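Local structure of probable acetyltransferase (Agrobacterium tumefaciens, 2GE3) at residues D57-V62 with D112-F117; V126-A131 with D160-A165. The protein binds acetyl coenzyme A and, as a member of the GNAT family, probably transfers its acetyl group to a substrate that is not known. One frame throughout, in Å; residues are numbered along the deposited sequence.

Contact 1 of 2, residues D57-V62 with D112-F117; sequences DHPQFV and DAAHEF
Pro59, at the entry to strand 60-65, packs on Ala113 and Ala114 of helix 102-117, a helix of the GNAT fold that lies against the mixed sheet. The contact here is apolar: Pro59 CB stands 4.0 Å from Ala113 CB, and its CG comes over the helix backbone, 3.8 Å from Ala114 CA. Two residues on, Phe61 brings a ring edge, with Ala113 CB near the ring plane and 3.7 Å from Phe61 CE1. The Ala113 methyl thus meets both rings. At the other end, Phe117 has its CG anti to the backbone N (chi1 175°), which brings the ring to Asp57 and His58. Phe117 CD1 lies 3.5 Å from Asp57 O, which sits oblique to the ring, and the Asp57 carboxylate and ring planes are 29° apart. The Phe117 ring and His58 imidazole form an oblique pair, planes 71° and centroids 5.8 Å apart. Further out, a Schellman motif with Asp57 at C-prime, its phi positive, ends helix 43-55 (His58 N to Met53 O, Asp57 N to Ile54 O); Thr110 touches Pro59 and Phe61, and Arg77 touches His58 and Phe117. At the imidazole edge, His58 CD2 lies 3.9 Å from Phe117 CE1.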
ATOM      1  N   ASP A  57     -19.556   4.148   5.700  1.00 49.67           N
ATOM      2  CA  ASP A  57     -20.197   4.154   4.406  1.00 48.99           C
ATOM      3  C   ASP A  57     -19.317   3.673   3.211  1.00 48.10           C
ATOM      4  O   ASP A  57     -19.643   3.997   2.055  1.00 46.64           O
ATOM      5  CB  ASP A  57     -20.831   5.543   4.173  1.00 50.50           C
ATOM      6  CG  ASP A  57     -21.974   5.502   3.170  1.00 54.48           C
ATOM      7  OD1 ASP A  57     -22.883   4.648   3.338  1.00 57.51           O
ATOM      8  OD2 ASP A  57     -21.962   6.306   2.193  1.00 58.40           O
ATOM      9  N   HIS A  58     -18.253   2.889   3.500  1.00 46.59           N
ATOM     10  CA  HIS A  58     -17.303   2.341   2.474  1.00 45.63           C
ATOM     11  C   HIS A  58     -17.850   1.100   1.719  1.00 42.97           C
ATOM     12  O   HIS A  58     -18.387   0.175   2.373  1.00 42.71           O
ATOM     13  CB  HIS A  58     -15.973   1.976   3.096  1.00 45.94           C
ATOM     14  CG  HIS A  58     -15.278   3.131   3.736  1.00 49.45           C
ATOM     15  ND1 HIS A  58     -14.220   2.973   4.601  1.00 53.55           N
ATOM     16  CD2 HIS A  58     -15.508   4.465   3.658  1.00 51.87           C
ATOM     17  CE1 HIS A  58     -13.820   4.158   5.025  1.00 54.90           C
ATOM     18  NE2 HIS A  58     -14.589   5.081   4.465  1.00 54.96           N
ATOM     19  N   PRO A  59     -17.774   1.120   0.359  1.00 39.08           N
ATOM     20  CA  PRO A  59     -18.528   0.168  -0.507  1.00 36.90           C
ATOM     21  C   PRO A  59     -18.101  -1.271  -0.218  1.00 36.35           C
ATOM     22  O   PRO A  59     -16.900  -1.553  -0.188  1.00 35.33           O
ATOM     23  CB  PRO A  59     -18.145   0.578  -1.933  1.00 35.49           C
ATOM     24  CG  PRO A  59     -17.440   1.884  -1.819  1.00 37.35           C
ATOM     25  CD  PRO A  59     -16.994   2.106  -0.414  1.00 38.15           C
ATOM     26  N   GLN A  60     -19.064  -2.117   0.136  1.00 33.67           N
ATOM     27  CA  GLN A  60     -18.774  -3.456   0.462  1.00 34.34           C
ATOM     28  C   GLN A  60     -20.003  -4.295   0.168  1.00 33.08           C
ATOM     29  O   GLN A  60     -21.039  -4.120   0.778  1.00 31.66           O
ATOM     30  CB  GLN A  60     -18.325  -3.606   1.910  1.00 34.80           C
ATOM     31  CG  GLN A  60     -17.982  -5.059   2.308  1.00 36.51           C
ATOM     32  CD  GLN A  60     -17.304  -5.082   3.712  1.00 39.99           C
ATOM     33  OE1 GLN A  60     -17.693  -4.305   4.641  1.00 45.14           O
ATOM     34  NE2 GLN A  60     -16.241  -5.902   3.836  1.00 40.82           N
ATOM     35  N   PHE A  61     -19.876  -5.198  -0.798  1.00 32.59           N
ATOM     36  CA  PHE A  61     -21.031  -5.927  -1.305  1.00 32.32           C
ATOM     37  C   PHE A  61     -20.814  -7.413  -1.158  1.00 33.67           C
ATOM     38  O   PHE A  61     -19.683  -7.901  -1.282  1.00 32.97           O
ATOM     39  CB  PHE A  61     -21.248  -5.550  -2.794  1.00 32.22           C
ATOM     40  CG  PHE A  61     -21.828  -4.176  -2.973  1.00 31.03           C
ATOM     41  CD1 PHE A  61     -21.032  -3.025  -2.842  1.00 27.91           C
ATOM     42  CD2 PHE A  61     -23.192  -4.027  -3.163  1.00 30.19           C
ATOM     43  CE1 PHE A  61     -21.640  -1.716  -2.896  1.00 29.42           C
ATOM     44  CE2 PHE A  61     -23.769  -2.770  -3.238  1.00 28.29           C
ATOM     45  CZ  PHE A  61     -22.996  -1.620  -3.097  1.00 26.50           C
ATOM     46  N   VAL A  62     -21.915  -8.151  -0.925  1.00 34.63           N
ATOM     47  CA  VAL A  62     -21.825  -9.620  -0.801  1.00 33.01           C
ATOM     48  C   VAL A  62     -22.693 -10.264  -1.845  1.00 32.93           C
ATOM     49  O   VAL A  62     -23.694  -9.678  -2.229  1.00 31.37           O
ATOM     50  CB  VAL A  62     -22.088 -10.127   0.611  1.00 32.70           C
ATOM     51  CG1 VAL A  62     -20.862  -9.803   1.425  1.00 32.52           C
ATOM     52  CG2 VAL A  62     -23.472  -9.557   1.180  1.00 28.45           C
ATOM     53  N   ASP A 112     -19.902   1.433  -8.812  1.00 32.91           N
ATOM     54  CA  ASP A 112     -20.884   2.440  -8.814  1.00 33.15           C
ATOM     55  C   ASP A 112     -21.069   3.061  -7.405  1.00 32.87           C
ATOM     56  O   ASP A 112     -21.104   4.294  -7.260  1.00 31.64           O
ATOM     57  CB  ASP A 112     -22.172   1.943  -9.408  1.00 35.32           C
ATOM     58  CG  ASP A 112     -22.757   3.000 -10.407  1.00 43.33           C
ATOM     59  OD1 ASP A 112     -22.152   3.251 -11.545  1.00 47.49           O
ATOM     60  OD2 ASP A 112     -23.751   3.610  -9.991  1.00 37.98           O
ATOM     61  N   ALA A 113     -21.141   2.241  -6.358  1.00 31.73           N
ATOM     62  CA  ALA A 113     -21.229   2.830  -5.031  1.00 31.23           C
ATOM     63  C   ALA A 113     -19.962   3.687  -4.700  1.00 31.64           C
ATOM     64  O   ALA A 113     -20.070   4.688  -3.973  1.00 30.80           O
ATOM     65  CB  ALA A 113     -21.383   1.777  -4.026  1.00 31.87           C
ATOM     66  N   ALA A 114     -18.776   3.278  -5.175  1.00 30.39           N
ATOM     67  CA  ALA A 114     -17.555   4.081  -4.907  1.00 31.85           C
ATOM     68  C   ALA A 114     -17.597   5.462  -5.553  1.00 30.68           C
ATOM     69  O   ALA A 114     -17.147   6.452  -4.992  1.00 27.88           O
ATOM     70  CB  ALA A 114     -16.279   3.357  -5.327  1.00 30.45           C
ATOM     71  N   HIS A 115     -18.110   5.480  -6.769  1.00 30.88           N
ATOM     72  CA  HIS A 115     -18.242   6.692  -7.484  1.00 32.02           C
ATOM     73  C   HIS A 115     -19.276   7.600  -6.766  1.00 31.55           C
ATOM     74  O   HIS A 115     -18.972   8.725  -6.515  1.00 30.37           O
ATOM     75  CB  HIS A 115     -18.635   6.366  -8.914  1.00 33.18           C
ATOM     76  CG  HIS A 115     -18.549   7.522  -9.871  1.00 39.83           C
ATOM     77  ND1 HIS A 115     -18.545   7.351 -11.242  1.00 43.60           N
ATOM     78  CD2 HIS A 115     -18.462   8.855  -9.670  1.00 46.55           C
ATOM     79  CE1 HIS A 115     -18.463   8.529 -11.835  1.00 43.51           C
ATOM     80  NE2 HIS A 115     -18.396   9.457 -10.907  1.00 45.99           N
ATOM     81  N   GLU A 116     -20.453   7.078  -6.426  1.00 33.64           N
ATOM     82  CA  GLU A 116     -21.451   7.782  -5.649  1.00 36.69           C
ATOM     83  C   GLU A 116     -20.868   8.322  -4.372  1.00 36.77           C
ATOM     84  O   GLU A 116     -21.158   9.419  -3.981  1.00 37.31           O
ATOM     85  CB  GLU A 116     -22.620   6.859  -5.301  1.00 35.83           C
ATOM     86  CG  GLU A 116     -23.979   7.667  -4.889  1.00 39.17           C
ATOM     87  CD  GLU A 116     -25.248   6.752  -4.827  1.00 42.01           C
ATOM     88  OE1 GLU A 116     -25.162   5.557  -5.181  1.00 52.35           O
ATOM     89  OE2 GLU A 116     -26.351   7.207  -4.424  1.00 52.81           O
ATOM     90  N   PHE A 117     -20.053   7.535  -3.691  1.00 36.70           N
ATOM     91  CA  PHE A 117     -19.416   8.035  -2.489  1.00 37.64           C
ATOM     92  C   PHE A 117     -18.470   9.226  -2.784  1.00 35.80           C
ATOM     93  O   PHE A 117     -18.165   9.947  -1.899  1.00 37.35           O
ATOM     94  CB  PHE A 117     -18.671   6.871  -1.796  1.00 38.61           C
ATOM     95  CG  PHE A 117     -17.855   7.263  -0.600  1.00 44.47           C
ATOM     96  CD1 PHE A 117     -18.285   6.895   0.706  1.00 47.32           C
ATOM     97  CD2 PHE A 117     -16.638   8.003  -0.744  1.00 47.62           C
ATOM     98  CE1 PHE A 117     -17.520   7.240   1.848  1.00 45.21           C
ATOM     99  CE2 PHE A 117     -15.869   8.355   0.379  1.00 49.28           C
ATOM    100  CZ  PHE A 117     -16.325   7.957   1.691  1.00 46.53           C
TER

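Contact 2 of 2, residues V126-A131 with D160-A165; sequences VHADNA and DSLNMA. With ACO (acetyl coenzyme *a), chain E.
The acetyl coenzyme A pocket of this GNAT fold is lined here by Val126, Asn130 and Ala131, while strand 158-167 pairs antiparallel with strand 121-127, which leads into the turn carrying Asn130. Val126 and Leu162 form a hydrogen-bonded pair: Leu162 N reaches Val126 O at 2.7 Å, nearly straight at 173°, and Val126 N reaches Leu162 O at 2.9 Å, both donors in the carbonyl plane. Beyond the His127-Ser161 non-hydrogen-bonded pair, Ala128 N binds Asp160 O from 39° above its carbonyl plane, as the chain leaves the sheet in a type I turn, His127 to Asn130. The Val126 methyls divide their work. CG1, placed between the backbone N and carbonyl carbon (chi1 62°), meets Leu162 CB at 3.8 Å and SE of Met164, a selenomethionine, at 4.1 Å; CG2 lies 3.5 Å from the acetyl oxygen O of the cofactor. Asn130 ND2 donates to the cofactor's O5P at 2.9 Å, and its OD1 weakly caps Ala133 N at the start of helix 131-140. That helix covers Val126 and Leu162 through Ile134, and beside strand 143-153 the Asp160 carboxylate forms a salt bridge from OD2 to Arg149 NE and accepts a hydrogen bond at OD1 from the backbone N of Asp150.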
ATOM      1  N   VAL A 126      -2.831  -7.508  -8.601  1.00 25.14           N
ATOM      2  CA  VAL A 126      -3.200  -8.851  -8.972  1.00 24.38           C
ATOM      3  C   VAL A 126      -1.955  -9.689  -9.342  1.00 26.25           C
ATOM      4  O   VAL A 126      -1.031  -9.170  -9.985  1.00 26.06           O
ATOM      5  CB  VAL A 126      -4.280  -8.811 -10.121  1.00 23.78           C
ATOM      6  CG1 VAL A 126      -3.713  -8.116 -11.427  1.00 17.49           C
ATOM      7  CG2 VAL A 126      -4.814 -10.124 -10.414  1.00 20.30           C
ATOM      8  N   HIS A 127      -1.942 -10.971  -8.956  1.00 25.96           N
ATOM      9  CA  HIS A 127      -0.862 -11.848  -9.350  1.00 24.90           C
ATOM     10  C   HIS A 127      -0.794 -11.978 -10.847  1.00 25.20           C
ATOM     11  O   HIS A 127      -1.825 -12.168 -11.523  1.00 25.29           O
ATOM     12  CB  HIS A 127      -0.936 -13.245  -8.667  1.00 23.92           C
ATOM     13  CG  HIS A 127      -0.919 -13.218  -7.170  1.00 24.17           C
ATOM     14  ND1 HIS A 127      -1.177 -14.330  -6.405  1.00 32.95           N
ATOM     15  CD2 HIS A 127      -0.683 -12.217  -6.284  1.00 28.76           C
ATOM     16  CE1 HIS A 127      -1.152 -14.010  -5.124  1.00 30.62           C
ATOM     17  NE2 HIS A 127      -0.892 -12.725  -5.025  1.00 31.18           N
ATOM     18  N   ALA A 128       0.429 -11.910 -11.389  1.00 25.89           N
ATOM     19  CA  ALA A 128       0.624 -11.869 -12.856  1.00 26.82           C
ATOM     20  C   ALA A 128       0.104 -13.137 -13.531  1.00 27.43           C
ATOM     21  O   ALA A 128      -0.233 -13.142 -14.738  1.00 27.60           O
ATOM     22  CB  ALA A 128       2.088 -11.576 -13.289  1.00 24.55           C
ATOM     23  N   ASP A 129       0.056 -14.205 -12.759  1.00 28.24           N
ATOM     24  CA  ASP A 129      -0.438 -15.460 -13.255  1.00 29.91           C
ATOM     25  C   ASP A 129      -1.961 -15.714 -12.973  1.00 28.98           C
ATOM     26  O   ASP A 129      -2.499 -16.726 -13.390  1.00 26.82           O
ATOM     27  CB  ASP A 129       0.470 -16.601 -12.773  1.00 31.79           C
ATOM     28  CG  ASP A 129       0.426 -16.809 -11.232  1.00 40.40           C
ATOM     29  OD1 ASP A 129      -0.250 -16.025 -10.505  1.00 45.60           O
ATOM     30  OD2 ASP A 129       1.081 -17.786 -10.733  1.00 49.84           O
ATOM     31  N   ASN A 130      -2.666 -14.751 -12.356  1.00 27.60           N
ATOM     32  CA  ASN A 130      -4.100 -14.905 -12.118  1.00 26.94           C
ATOM     33  C   ASN A 130      -4.876 -14.465 -13.372  1.00 26.74           C
ATOM     34  O   ASN A 130      -5.419 -13.354 -13.394  1.00 25.95           O
ATOM     35  CB  ASN A 130      -4.514 -14.049 -10.931  1.00 25.80           C
ATOM     36  CG  ASN A 130      -5.928 -14.356 -10.433  1.00 23.13           C
ATOM     37  OD1 ASN A 130      -6.729 -14.978 -11.107  1.00 23.68           O
ATOM     38  ND2 ASN A 130      -6.204 -13.970  -9.196  1.00 21.49           N
ATOM     39  N   ALA A 131      -4.881 -15.270 -14.431  1.00 26.01           N
ATOM     40  CA  ALA A 131      -5.411 -14.733 -15.752  1.00 26.33           C
ATOM     41  C   ALA A 131      -6.928 -14.443 -15.765  1.00 25.95           C
ATOM     42  O   ALA A 131      -7.439 -13.535 -16.492  1.00 27.75           O
ATOM     43  CB  ALA A 131      -4.980 -15.721 -16.941  1.00 25.66           C
ATOM     44  N   ASP A 160       5.332 -12.209  -9.673  1.00 26.41           N
ATOM     45  CA  ASP A 160       5.039 -10.831 -10.041  1.00 26.04           C
ATOM     46  C   ASP A 160       3.618 -10.414  -9.726  1.00 25.97           C
ATOM     47  O   ASP A 160       2.643 -11.193  -9.728  1.00 24.13           O
ATOM     48  CB  ASP A 160       5.314 -10.661 -11.535  1.00 27.17           C
ATOM     49  CG  ASP A 160       6.819 -10.806 -11.868  1.00 27.06           C
ATOM     50  OD1 ASP A 160       7.605 -11.205 -11.000  1.00 27.23           O
ATOM     51  OD2 ASP A 160       7.229 -10.525 -13.000  1.00 32.50           O
ATOM     52  N   SER A 161       3.497  -9.146  -9.462  1.00 25.84           N
ATOM     53  CA  SER A 161       2.168  -8.592  -9.218  1.00 27.48           C
ATOM     54  C   SER A 161       1.957  -7.487 -10.280  1.00 25.37           C
ATOM     55  O   SER A 161       2.889  -6.827 -10.669  1.00 25.46           O
ATOM     56  CB  SER A 161       2.114  -7.979  -7.805  1.00 26.97           C
ATOM     57  OG  SER A 161       0.791  -8.054  -7.362  1.00 36.76           O
ATOM     58  N   LEU A 162       0.746  -7.321 -10.754  1.00 25.00           N
ATOM     59  CA  LEU A 162       0.397  -6.242 -11.685  1.00 23.60           C
ATOM     60  C   LEU A 162      -0.430  -5.268 -10.969  1.00 23.24           C
ATOM     61  O   LEU A 162      -1.416  -5.632 -10.287  1.00 22.61           O
ATOM     62  CB  LEU A 162      -0.440  -6.757 -12.863  1.00 21.86           C
ATOM     63  CG  LEU A 162       0.200  -7.902 -13.680  1.00 19.39           C
ATOM     64  CD1 LEU A 162      -0.647  -8.317 -14.898  1.00 19.17           C
ATOM     65  CD2 LEU A 162       1.674  -7.640 -14.101  1.00 19.97           C
ATOM     66  N   ASN A 163      -0.082  -4.014 -11.156  1.00 22.93           N
ATOM     67  CA  ASN A 163      -0.912  -2.921 -10.588  1.00 23.73           C
ATOM     68  C   ASN A 163      -1.826  -2.388 -11.612  1.00 23.04           C
ATOM     69  O   ASN A 163      -1.406  -2.157 -12.717  1.00 23.37           O
ATOM     70  CB  ASN A 163      -0.029  -1.754 -10.121  1.00 25.48           C
ATOM     71  CG  ASN A 163       0.801  -2.164  -8.957  1.00 29.56           C
ATOM     72  OD1 ASN A 163       0.232  -2.606  -8.014  1.00 33.30           O
ATOM     73  ND2 ASN A 163       2.139  -2.148  -9.071  1.00 33.45           N
HETATM   74  N   MSE A 164      -3.051  -2.126 -11.232  1.00 22.81           N
HETATM   75  CA  MSE A 164      -4.048  -1.698 -12.202  1.00 25.93           C
HETATM   76  C   MSE A 164      -4.875  -0.663 -11.463  1.00 24.80           C
HETATM   77  O   MSE A 164      -4.908  -0.685 -10.250  1.00 25.20           O
HETATM   78  CB  MSE A 164      -4.907  -2.877 -12.642  1.00 23.76           C
HETATM   79  CG  MSE A 164      -4.037  -4.089 -13.274  1.00 24.63           C
HETATM   80 SE   MSE A 164      -5.409  -5.360 -13.944  1.00 39.00          SE
HETATM   81  CE  MSE A 164      -5.994  -4.288 -15.593  1.00 21.18           C
ATOM     82  N   ALA A 165      -5.532   0.219 -12.199  1.00 23.89           N
ATOM     83  CA  ALA A 165      -6.371   1.236 -11.613  1.00 25.73           C
ATOM     84  C   ALA A 165      -7.488   1.719 -12.571  1.00 24.45           C
ATOM     85  O   ALA A 165      -7.369   1.643 -13.825  1.00 23.98           O
ATOM     86  CB  ALA A 165      -5.533   2.399 -11.108  1.00 24.61           C
TER
HETATM   87  N1A ACO E1301      -7.855 -16.921 -18.721  1.00 27.30           N
HETATM   88  C2A ACO E1301      -8.298 -15.861 -19.398  1.00 26.45           C
HETATM   89  N3A ACO E1301      -9.555 -15.412 -19.229  1.00 28.57           N
HETATM   90  C4A ACO E1301     -10.413 -16.045 -18.390  1.00 24.63           C
HETATM   91  C5A ACO E1301      -9.993 -17.177 -17.618  1.00 27.84           C
HETATM   92  C6A ACO E1301      -8.620 -17.620 -17.829  1.00 28.23           C
HETATM   93  N6A ACO E1301      -8.201 -18.711 -17.062  1.00 27.35           N
HETATM   94  N7A ACO E1301     -11.086 -17.648 -16.893  1.00 25.35           N
HETATM   95  C8A ACO E1301     -12.123 -16.841 -17.122  1.00 23.91           C
HETATM   96  N9A ACO E1301     -11.721 -15.919 -18.038  1.00 27.10           N
HETATM   97  C1B ACO E1301     -12.555 -14.845 -18.513  1.00 26.83           C
HETATM   98  C2B ACO E1301     -14.006 -15.193 -18.798  1.00 28.46           C
HETATM   99  O2B ACO E1301     -14.051 -15.545 -20.198  1.00 29.50           O
HETATM  100  C3B ACO E1301     -14.590 -13.817 -18.446  1.00 32.14           C
HETATM  101  O3B ACO E1301     -14.229 -12.890 -19.481  1.00 39.90           O
HETATM  102  P3B ACO E1301     -15.089 -12.569 -20.842  1.00 43.51           P
HETATM  103  O7A ACO E1301     -15.127 -13.759 -21.794  1.00 49.48           O
HETATM  104  O8A ACO E1301     -14.157 -11.472 -21.360  1.00 46.38           O
HETATM  105  O9A ACO E1301     -16.488 -12.364 -20.363  1.00 45.26           O
HETATM  106  C4B ACO E1301     -13.801 -13.312 -17.236  1.00 29.90           C
HETATM  107  O4B ACO E1301     -12.521 -13.909 -17.397  1.00 28.96           O
HETATM  108  C5B ACO E1301     -14.412 -13.820 -15.900  1.00 29.70           C
HETATM  109  O5B ACO E1301     -15.573 -13.051 -15.626  1.00 21.21           O
HETATM  110  P1A ACO E1301     -16.579 -13.342 -14.489  1.00 26.44           P
HETATM  111  O1A ACO E1301     -17.274 -12.042 -14.326  1.00 29.36           O
HETATM  112  O2A ACO E1301     -17.192 -14.616 -15.029  1.00 29.82           O
HETATM  113  O3A ACO E1301     -15.556 -13.617 -13.260  1.00 24.09           O
HETATM  114  P2A ACO E1301     -15.769 -14.363 -11.901  1.00 25.95           P
HETATM  115  O4A ACO E1301     -17.172 -14.518 -11.401  1.00 28.81           O
HETATM  116  O5A ACO E1301     -14.972 -15.627 -12.072  1.00 23.99           O
HETATM  117  O6A ACO E1301     -15.001 -13.335 -10.870  1.00 24.13           O
HETATM  118  CBP ACO E1301     -12.800 -13.440  -9.810  1.00 26.35           C
HETATM  119  CCP ACO E1301     -13.595 -13.087 -11.079  1.00 20.44           C
HETATM  120  CDP ACO E1301     -11.283 -13.312 -10.173  1.00 19.66           C
HETATM  121  CEP ACO E1301     -13.169 -12.521  -8.646  1.00 22.53           C
HETATM  122  CAP ACO E1301     -13.139 -14.879  -9.248  1.00 25.06           C
HETATM  123  OAP ACO E1301     -12.838 -15.772 -10.292  1.00 23.00           O
HETATM  124  C9P ACO E1301     -12.420 -15.387  -8.029  1.00 24.39           C
HETATM  125  O9P ACO E1301     -12.890 -15.175  -6.911  1.00 26.41           O
HETATM  126  N8P ACO E1301     -11.281 -16.090  -8.186  1.00 22.09           N
HETATM  127  C7P ACO E1301     -10.520 -16.485  -6.977  1.00 18.57           C
HETATM  128  C6P ACO E1301     -10.087 -15.323  -6.108  1.00 19.76           C
HETATM  129  C5P ACO E1301      -9.453 -14.129  -6.781  1.00 19.64           C
HETATM  130  O5P ACO E1301      -8.696 -14.227  -7.743  1.00 23.36           O
HETATM  131  N4P ACO E1301      -9.712 -12.941  -6.218  1.00 24.43           N
HETATM  132  C3P ACO E1301      -9.450 -11.708  -6.932  1.00 29.40           C
HETATM  133  C2P ACO E1301      -7.959 -11.525  -7.076  1.00 42.06           C
HETATM  134  S1P ACO E1301      -7.232 -11.205  -5.487  1.00 51.74           S
HETATM  135  C   ACO E1301      -6.242 -10.282  -6.467  1.00 46.42           C
HETATM  136  O   ACO E1301      -6.689  -9.909  -7.518  1.00 44.11           O
HETATM  137  CH3 ACO E1301      -4.902  -9.916  -5.879  1.00 47.99           C

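From the N terminus, the chain starts with strand 9-12, then passes through helices 18-29 and 43-55 before contact 1 opens at 57-62. It then runs through strands 60-65, 68-77 and 86-93 and returns along helix 102-117, whose last turns close that loop across 49 intervening residues. Strand 121-127 follows directly and opens contact 2, which closes at 160-165 after 28 intervening residues, including helix 131-140 and strand 143-153. The two loops lie in series, neither nesting nor crossing. Contact 1 ties a helix to the sheet, whereas contact 2 joins two neighbouring strands within it. Their centres are 23 Å apart on opposite sides of the chain's centre, with nearest atoms about 12 Å apart.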